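Transcriptional regulator, crp family (Thermotoga maritima, PDB 1O5L) probably binds DNA as a dimeric transcription factor of the CRP family, pairing a cyclic-nucleotide-binding domain with a DNA-binding helix-turn-helix domain. Local coordinates at residues Lys34-Pro39 with Glu54-Asn59; Ser76-Ser81 with Arg85-Val90; Asp108-Met111 with Glu115-Leu118. All blocks are in the same frame, centred on the assembly; numbering follows the deposited sequence.

The three contacts follow one another along the chain, each closing before the next opens. Contacts 1 and 2 both belong to the cyclic-nucleotide-binding domain and reach the same antiparallel sheet, in which strands 51-56 and 89-92 are neighbours; their centres lie about 11 Å apart and they touch, with D37 N and F86 O 2.8 Å apart in a probable hydrogen bond. Contact 3 joins helix 103-112 to the long helix 114-139, its centre about 30 Å from that of contact 1 and about 19 Å from that of contact 2. All three have residues that meet the second subunit, so loop, sheet and helical parts of the domain all help to build the dimer interface.

Contact 1 (Lys34-Pro39 with Glu54-Asn59); sequences KHQDDP and EHVSEN
The primary amide of Q36 reaches from the turn after strand 32-34 to the end of strand 51-56 and meets both backbone polar groups of V56. From CB outward the chain of Q36 is extended: CG lies anti to the backbone N (chi1 -174°), which sends the side chain straight across to the strand. CB and CG meet nothing of 54-59 closely and serve to carry the amide across. CD lies 3.7 Å from V56 N, and the amide then divides its work. OE1 accepts the amide hydrogen of V56 N at 3.0 Å in a nearly straight bond (163°), the donor standing somewhat off the carbonyl plane. On the other branch, NE2 points to V56 O at 3.3 Å, a weak bond bent at the hydrogen. NE2 also sits over one face of the H55 imidazole, 3.6 Å above the plane and toward the rim, with amide and ring planes 54° apart. V56 also lends an aliphatic neighbour: its CG2 lies 3.6 Å from Q36 OE1.

Q36 is the second residue of a type II beta turn from H35 to D38. D38 N bonds back to H35 O, and D38 OD2 takes H35 N at 2.8 Å, so the base of the turn is tied twice; D37, with positive phi, fills the third position. Q36 N is held by N89 OD1 on the neighbouring strand 89-92. The H55 ring meets F136 of the second subunit.

Glutamine suits the position because it is long, uncharged, and able to donate and accept at once. The V56 N-H favours the oxygen at its end of the amide, the weak NE2 bond agrees, and together they tie the turn to the strand by polar chemistry at the surface.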
# COMPACT_ATOMS: atom_id res chain seq x y z
N LYS A 34 2.69 -6.75 -19.94
CA LYS A 34 2.29 -5.34 -19.96
C LYS A 34 3.53 -4.47 -20.17
O LYS A 34 4.66 -4.85 -19.79
CB LYS A 34 1.66 -4.93 -18.64
CG LYS A 34 0.36 -5.61 -18.27
CD LYS A 34 -0.80 -5.09 -19.11
CE LYS A 34 -2.05 -5.92 -18.91
NZ LYS A 34 -3.15 -5.43 -19.79
N HIS A 35 3.30 -3.32 -20.79
CA HIS A 35 4.30 -2.27 -20.90
C HIS A 35 4.17 -1.32 -19.76
O HIS A 35 3.07 -1.09 -19.24
CB HIS A 35 4.13 -1.46 -22.18
CG HIS A 35 4.37 -2.26 -23.40
ND1 HIS A 35 3.36 -2.97 -24.02
CD2 HIS A 35 5.50 -2.52 -24.09
CE1 HIS A 35 3.87 -3.61 -25.06
NE2 HIS A 35 5.17 -3.35 -25.13
N GLN A 36 5.31 -0.74 -19.42
CA GLN A 36 5.41 0.38 -18.54
C GLN A 36 4.41 1.43 -19.03
O GLN A 36 4.31 1.67 -20.21
CB GLN A 36 6.86 0.89 -18.56
CG GLN A 36 7.20 2.00 -17.56
CD GLN A 36 8.69 2.01 -17.19
OE1 GLN A 36 9.32 0.94 -17.07
NE2 GLN A 36 9.25 3.21 -17.01
N ASP A 37 3.66 2.01 -18.08
CA ASP A 37 2.56 2.97 -18.33
C ASP A 37 1.21 2.42 -18.86
O ASP A 37 0.28 3.20 -19.01
CB ASP A 37 3.03 4.14 -19.20
CG ASP A 37 4.25 4.82 -18.64
OD1 ASP A 37 4.42 4.82 -17.40
OD2 ASP A 37 5.11 5.37 -19.36
N ASP A 38 1.11 1.13 -19.15
CA ASP A 38 -0.17 0.52 -19.53
C ASP A 38 -1.17 0.67 -18.36
O ASP A 38 -0.77 0.52 -17.21
CB ASP A 38 -0.02 -0.97 -19.86
CG ASP A 38 0.59 -1.24 -21.26
OD1 ASP A 38 0.88 -0.31 -22.04
OD2 ASP A 38 0.83 -2.38 -21.67
N PRO A 39 -2.44 0.98 -18.64
CA PRO A 39 -3.43 1.08 -17.56
C PRO A 39 -3.65 -0.24 -16.88
O PRO A 39 -3.56 -1.29 -17.52
CB PRO A 39 -4.72 1.59 -18.26
CG PRO A 39 -4.40 1.79 -19.73
CD PRO A 39 -3.00 1.30 -19.97
N GLU A 54 11.06 -5.13 -15.52
CA GLU A 54 12.16 -4.34 -16.01
C GLU A 54 11.74 -2.88 -16.24
O GLU A 54 10.74 -2.61 -16.90
CB GLU A 54 12.77 -4.98 -17.27
CG GLU A 54 11.87 -4.97 -18.48
CD GLU A 54 12.35 -5.82 -19.65
OE1 GLU A 54 13.25 -6.69 -19.47
OE2 GLU A 54 11.80 -5.62 -20.78
N HIS A 55 12.51 -1.96 -15.66
CA HIS A 55 12.28 -0.53 -15.82
C HIS A 55 12.94 -0.00 -17.10
O HIS A 55 14.09 -0.29 -17.38
CB HIS A 55 12.82 0.24 -14.63
CG HIS A 55 12.51 1.70 -14.68
ND1 HIS A 55 13.22 2.59 -15.46
CD2 HIS A 55 11.55 2.43 -14.05
CE1 HIS A 55 12.71 3.81 -15.31
NE2 HIS A 55 11.71 3.73 -14.46
N VAL A 56 12.17 0.78 -17.85
CA VAL A 56 12.61 1.32 -19.14
C VAL A 56 13.04 2.74 -18.90
O VAL A 56 12.28 3.53 -18.32
CB VAL A 56 11.48 1.34 -20.18
CG1 VAL A 56 12.05 1.65 -21.56
CG2 VAL A 56 10.73 0.03 -20.21
N SER A 57 14.25 3.06 -19.33
CA SER A 57 14.81 4.39 -19.14
C SER A 57 14.62 5.26 -20.39
O SER A 57 14.32 4.80 -21.50
CB SER A 57 16.30 4.30 -18.80
OG SER A 57 17.05 3.88 -19.92
N GLU A 58 14.88 6.54 -20.17
CA GLU A 58 14.63 7.61 -21.11
C GLU A 58 15.23 7.34 -22.51
O GLU A 58 14.78 7.91 -23.51
CB GLU A 58 15.18 8.92 -20.51
CG GLU A 58 14.54 9.32 -19.16
CD GLU A 58 14.93 8.40 -17.98
OE1 GLU A 58 16.11 8.49 -17.55
OE2 GLU A 58 14.09 7.59 -17.50
N ASN A 59 16.20 6.43 -22.57
CA ASN A 59 16.97 6.18 -23.80
C ASN A 59 16.56 4.86 -24.48
O ASN A 59 17.17 4.43 -25.46
CB ASN A 59 18.48 6.16 -23.49
CG ASN A 59 18.86 7.09 -22.33
OD1 ASN A 59 19.59 8.07 -22.53
ND2 ASN A 59 18.37 6.78 -21.12

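Contact 2 (Ser76-Ser81 with Arg85-Val90); sequences SGFIFS and RFPVNV
The phenyl ring of F78 receives P87 on one face: CG of the proline stands 3.6 Å above the ring plane, shifted toward the rim, and 17° off the normal at the centroid, a clear CH-pi contact. Beyond the chain, the same ring meets that of F128 of the second subunit at about 60° and packs on S132 there, so one phenyl group joins an internal contact to the dimer interface. R85 O approaches the ring obliquely, 4.1 Å from F78 CB. In the cyclic-nucleotide-binding fold, a jelly-roll-like beta domain, this is the loop and short turn before strand 89-92, probably the counterpart of the phosphate-binding cassette of its relatives.

CB of F78 heads toward 85-90, and with CG anti to the carbonyl carbon (chi1 -66°) the ring turns a face to P87. P87 serves well opposite it: a compact, rigid ring whose CG hydrogens can lie on the face of a buried aromatic. CE2 of F78 comes closest to the proline, 3.6 Å from P87 CG. Replacing F78 with an alanine would probably leave P87 CG without its aromatic face and open a gap beside F128 of the second subunit.

F78 also begins a type I beta turn that ends at S81. A serine fits this closing position, since its hydroxyl folds back over the turn: S81 OG donates to F78 O at 3.1 Å.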
# COMPACT_ATOMS: atom_id res chain seq x y z
N SER A 76 0.48 -5.11 -6.99
CA SER A 76 -0.67 -5.05 -6.10
C SER A 76 -0.90 -3.65 -5.50
O SER A 76 -2.04 -3.16 -5.43
CB SER A 76 -0.53 -6.14 -5.01
OG SER A 76 0.41 -5.79 -4.00
N GLY A 77 0.17 -3.02 -5.06
CA GLY A 77 0.09 -1.65 -4.53
C GLY A 77 -0.30 -0.53 -5.51
O GLY A 77 -0.55 0.59 -5.09
N PHE A 78 -0.35 -0.84 -6.81
CA PHE A 78 -0.64 0.15 -7.85
C PHE A 78 -2.07 0.02 -8.37
O PHE A 78 -2.58 0.94 -9.03
CB PHE A 78 0.38 0.04 -8.99
CG PHE A 78 1.80 0.39 -8.59
CD1 PHE A 78 2.23 1.70 -8.60
CD2 PHE A 78 2.69 -0.60 -8.22
CE1 PHE A 78 3.55 2.04 -8.22
CE2 PHE A 78 4.02 -0.28 -7.83
CZ PHE A 78 4.45 1.03 -7.83
N ILE A 79 -2.72 -1.10 -8.06
CA ILE A 79 -4.02 -1.42 -8.66
C ILE A 79 -5.05 -0.35 -8.39
O ILE A 79 -5.69 0.14 -9.33
CB ILE A 79 -4.53 -2.81 -8.20
CG1 ILE A 79 -3.61 -3.93 -8.72
CG2 ILE A 79 -5.95 -3.07 -8.71
CD1 ILE A 79 -3.77 -5.26 -7.95
N PHE A 80 -5.13 0.10 -7.12
CA PHE A 80 -6.20 0.99 -6.68
C PHE A 80 -5.81 2.48 -6.53
O PHE A 80 -6.56 3.26 -5.93
CB PHE A 80 -6.87 0.41 -5.41
CG PHE A 80 -7.66 -0.90 -5.67
CD1 PHE A 80 -8.91 -0.86 -6.29
CD2 PHE A 80 -7.10 -2.14 -5.36
CE1 PHE A 80 -9.62 -2.06 -6.57
CE2 PHE A 80 -7.77 -3.32 -5.61
CZ PHE A 80 -9.05 -3.28 -6.24
N SER A 81 -4.69 2.91 -7.11
CA SER A 81 -4.43 4.37 -7.16
C SER A 81 -5.39 5.10 -8.11
O SER A 81 -6.14 4.49 -8.88
CB SER A 81 -2.98 4.72 -7.51
OG SER A 81 -2.52 4.04 -8.64
N ARG A 85 -1.53 2.54 -13.20
CA ARG A 85 -0.64 2.21 -14.30
C ARG A 85 0.48 1.29 -13.87
O ARG A 85 1.04 1.46 -12.79
CB ARG A 85 -0.02 3.48 -14.85
CG ARG A 85 -0.90 4.31 -15.78
CD ARG A 85 -0.22 5.56 -16.15
NE ARG A 85 -0.77 6.42 -17.21
CZ ARG A 85 -1.51 6.09 -18.30
NH1 ARG A 85 -1.92 4.85 -18.60
NH2 ARG A 85 -1.85 7.07 -19.12
N PHE A 86 0.80 0.30 -14.71
CA PHE A 86 1.96 -0.55 -14.47
C PHE A 86 3.24 0.32 -14.48
O PHE A 86 3.50 1.03 -15.47
CB PHE A 86 2.04 -1.71 -15.49
CG PHE A 86 0.90 -2.70 -15.38
CD1 PHE A 86 0.92 -3.71 -14.42
CD2 PHE A 86 -0.24 -2.57 -16.19
CE1 PHE A 86 -0.14 -4.62 -14.30
CE2 PHE A 86 -1.32 -3.47 -16.07
CZ PHE A 86 -1.27 -4.50 -15.13
N PRO A 87 4.03 0.26 -13.39
CA PRO A 87 5.27 1.07 -13.27
C PRO A 87 6.47 0.52 -14.05
O PRO A 87 7.45 1.22 -14.23
CB PRO A 87 5.56 1.03 -11.75
CG PRO A 87 4.98 -0.31 -11.28
CD PRO A 87 3.81 -0.59 -12.20
N VAL A 88 6.39 -0.74 -14.48
CA VAL A 88 7.48 -1.43 -15.18
C VAL A 88 6.93 -2.26 -16.31
O VAL A 88 5.76 -2.63 -16.29
CB VAL A 88 8.26 -2.39 -14.20
CG1 VAL A 88 8.87 -1.61 -13.03
CG2 VAL A 88 7.36 -3.49 -13.67
N ASN A 89 7.76 -2.57 -17.29
CA ASN A 89 7.50 -3.68 -18.18
C ASN A 89 7.38 -4.99 -17.39
O ASN A 89 8.18 -5.25 -16.49
CB ASN A 89 8.62 -3.83 -19.19
CG ASN A 89 8.59 -2.81 -20.29
OD1 ASN A 89 7.74 -1.93 -20.36
ND2 ASN A 89 9.53 -2.94 -21.20
N VAL A 90 6.38 -5.80 -17.72
CA VAL A 90 6.25 -7.15 -17.20
C VAL A 90 6.41 -8.11 -18.38
O VAL A 90 5.65 -8.05 -19.35
CB VAL A 90 4.91 -7.37 -16.46
CG1 VAL A 90 4.82 -8.78 -15.85
CG2 VAL A 90 4.72 -6.32 -15.37

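Contact 3 (Asp108-Met111 with Glu115-Leu118); sequences DLLM and ELLL
L109 and L110 of helix 103-112 press against L116 and L117 where that helix turns almost at once into the long helix 114-139, the helical part that packs against the beta domain in this family and forms dimer contacts.

The apolar contacts come first. L116 CD2 rests on L109 CB at 3.8 Å, while its CG faces L110 CD2 at 4.0 Å, so one leucine bridges both partners; the side chains of L110 and L116 cross at about a right angle. CB of L116 heads toward helix 103-112, and CG anti to the backbone N (chi1 -179°) carries the fork to L109 and L110. L110 CD2 also lies over the next residue, 3.9 Å from L117 CA. Leucine fits these places, as its forked tip fills space between helices without polar demand.

Polar ties lie at the margins. L116 N makes a weak hydrogen bond to D113 OD1 in the connection, and D108 forms a salt bridge with R114 of the second subunit. L110 packs on L117 of that subunit, extending the leucine contacts across the dimer.

The backbone oxygen of L110 lies 3.7 Å from L117 CB, the first carbon of that side chain.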
# COMPACT_ATOMS: atom_id res chain seq x y z
N ASP A 108 -15.64 -6.97 -5.00
CA ASP A 108 -16.76 -7.74 -4.46
C ASP A 108 -16.23 -8.90 -3.64
O ASP A 108 -16.75 -9.16 -2.58
CB ASP A 108 -17.68 -8.31 -5.56
CG ASP A 108 -18.41 -7.24 -6.36
OD1 ASP A 108 -18.51 -6.10 -5.90
OD2 ASP A 108 -18.94 -7.46 -7.48
N LEU A 109 -15.22 -9.61 -4.15
CA LEU A 109 -14.59 -10.73 -3.45
C LEU A 109 -13.94 -10.30 -2.11
O LEU A 109 -14.08 -11.00 -1.11
CB LEU A 109 -13.53 -11.39 -4.33
CG LEU A 109 -14.02 -12.17 -5.53
CD1 LEU A 109 -12.88 -12.56 -6.44
CD2 LEU A 109 -14.84 -13.42 -5.14
N LEU A 110 -13.23 -9.17 -2.13
CA LEU A 110 -12.65 -8.59 -0.93
C LEU A 110 -13.70 -8.33 0.14
O LEU A 110 -13.44 -8.53 1.34
CB LEU A 110 -11.97 -7.24 -1.26
CG LEU A 110 -10.68 -7.29 -2.09
CD1 LEU A 110 -10.08 -5.91 -2.31
CD2 LEU A 110 -9.65 -8.18 -1.40
N MET A 111 -14.88 -7.86 -0.29
CA MET A 111 -15.94 -7.50 0.66
C MET A 111 -16.58 -8.73 1.29
O MET A 111 -17.16 -8.65 2.39
CB MET A 111 -17.00 -6.60 0.00
CG MET A 111 -16.46 -5.18 -0.31
SD MET A 111 -17.64 -3.97 -0.95
CE MET A 111 -18.15 -4.67 -2.10
N GLU A 115 -10.41 -13.37 4.95
CA GLU A 115 -9.10 -13.96 4.79
C GLU A 115 -8.40 -13.41 3.52
O GLU A 115 -7.21 -13.12 3.55
CB GLU A 115 -9.25 -15.51 4.85
CG GLU A 115 -8.40 -16.31 3.90
CD GLU A 115 -8.29 -17.79 4.26
OE1 GLU A 115 -9.32 -18.38 4.64
OE2 GLU A 115 -7.19 -18.36 4.16
N LEU A 116 -9.18 -13.19 2.45
CA LEU A 116 -8.69 -12.57 1.23
C LEU A 116 -8.33 -11.09 1.43
O LEU A 116 -7.27 -10.62 1.00
CB LEU A 116 -9.73 -12.70 0.10
CG LEU A 116 -9.37 -12.12 -1.27
CD1 LEU A 116 -8.11 -12.80 -1.87
CD2 LEU A 116 -10.53 -12.24 -2.24
N LEU A 117 -9.25 -10.36 2.06
CA LEU A 117 -9.04 -8.95 2.36
C LEU A 117 -7.74 -8.76 3.16
O LEU A 117 -6.90 -7.91 2.82
CB LEU A 117 -10.25 -8.38 3.15
CG LEU A 117 -10.13 -6.89 3.54
CD1 LEU A 117 -9.85 -5.99 2.34
CD2 LEU A 117 -11.41 -6.44 4.24
N LEU A 118 -7.62 -9.53 4.23
CA LEU A 118 -6.43 -9.50 5.06
C LEU A 118 -5.16 -9.84 4.29
O LEU A 118 -4.16 -9.14 4.44
CB LEU A 118 -6.58 -10.44 6.25
CG LEU A 118 -7.22 -9.81 7.48
CD1 LEU A 118 -7.67 -10.88 8.45
CD2 LEU A 118 -6.24 -8.85 8.14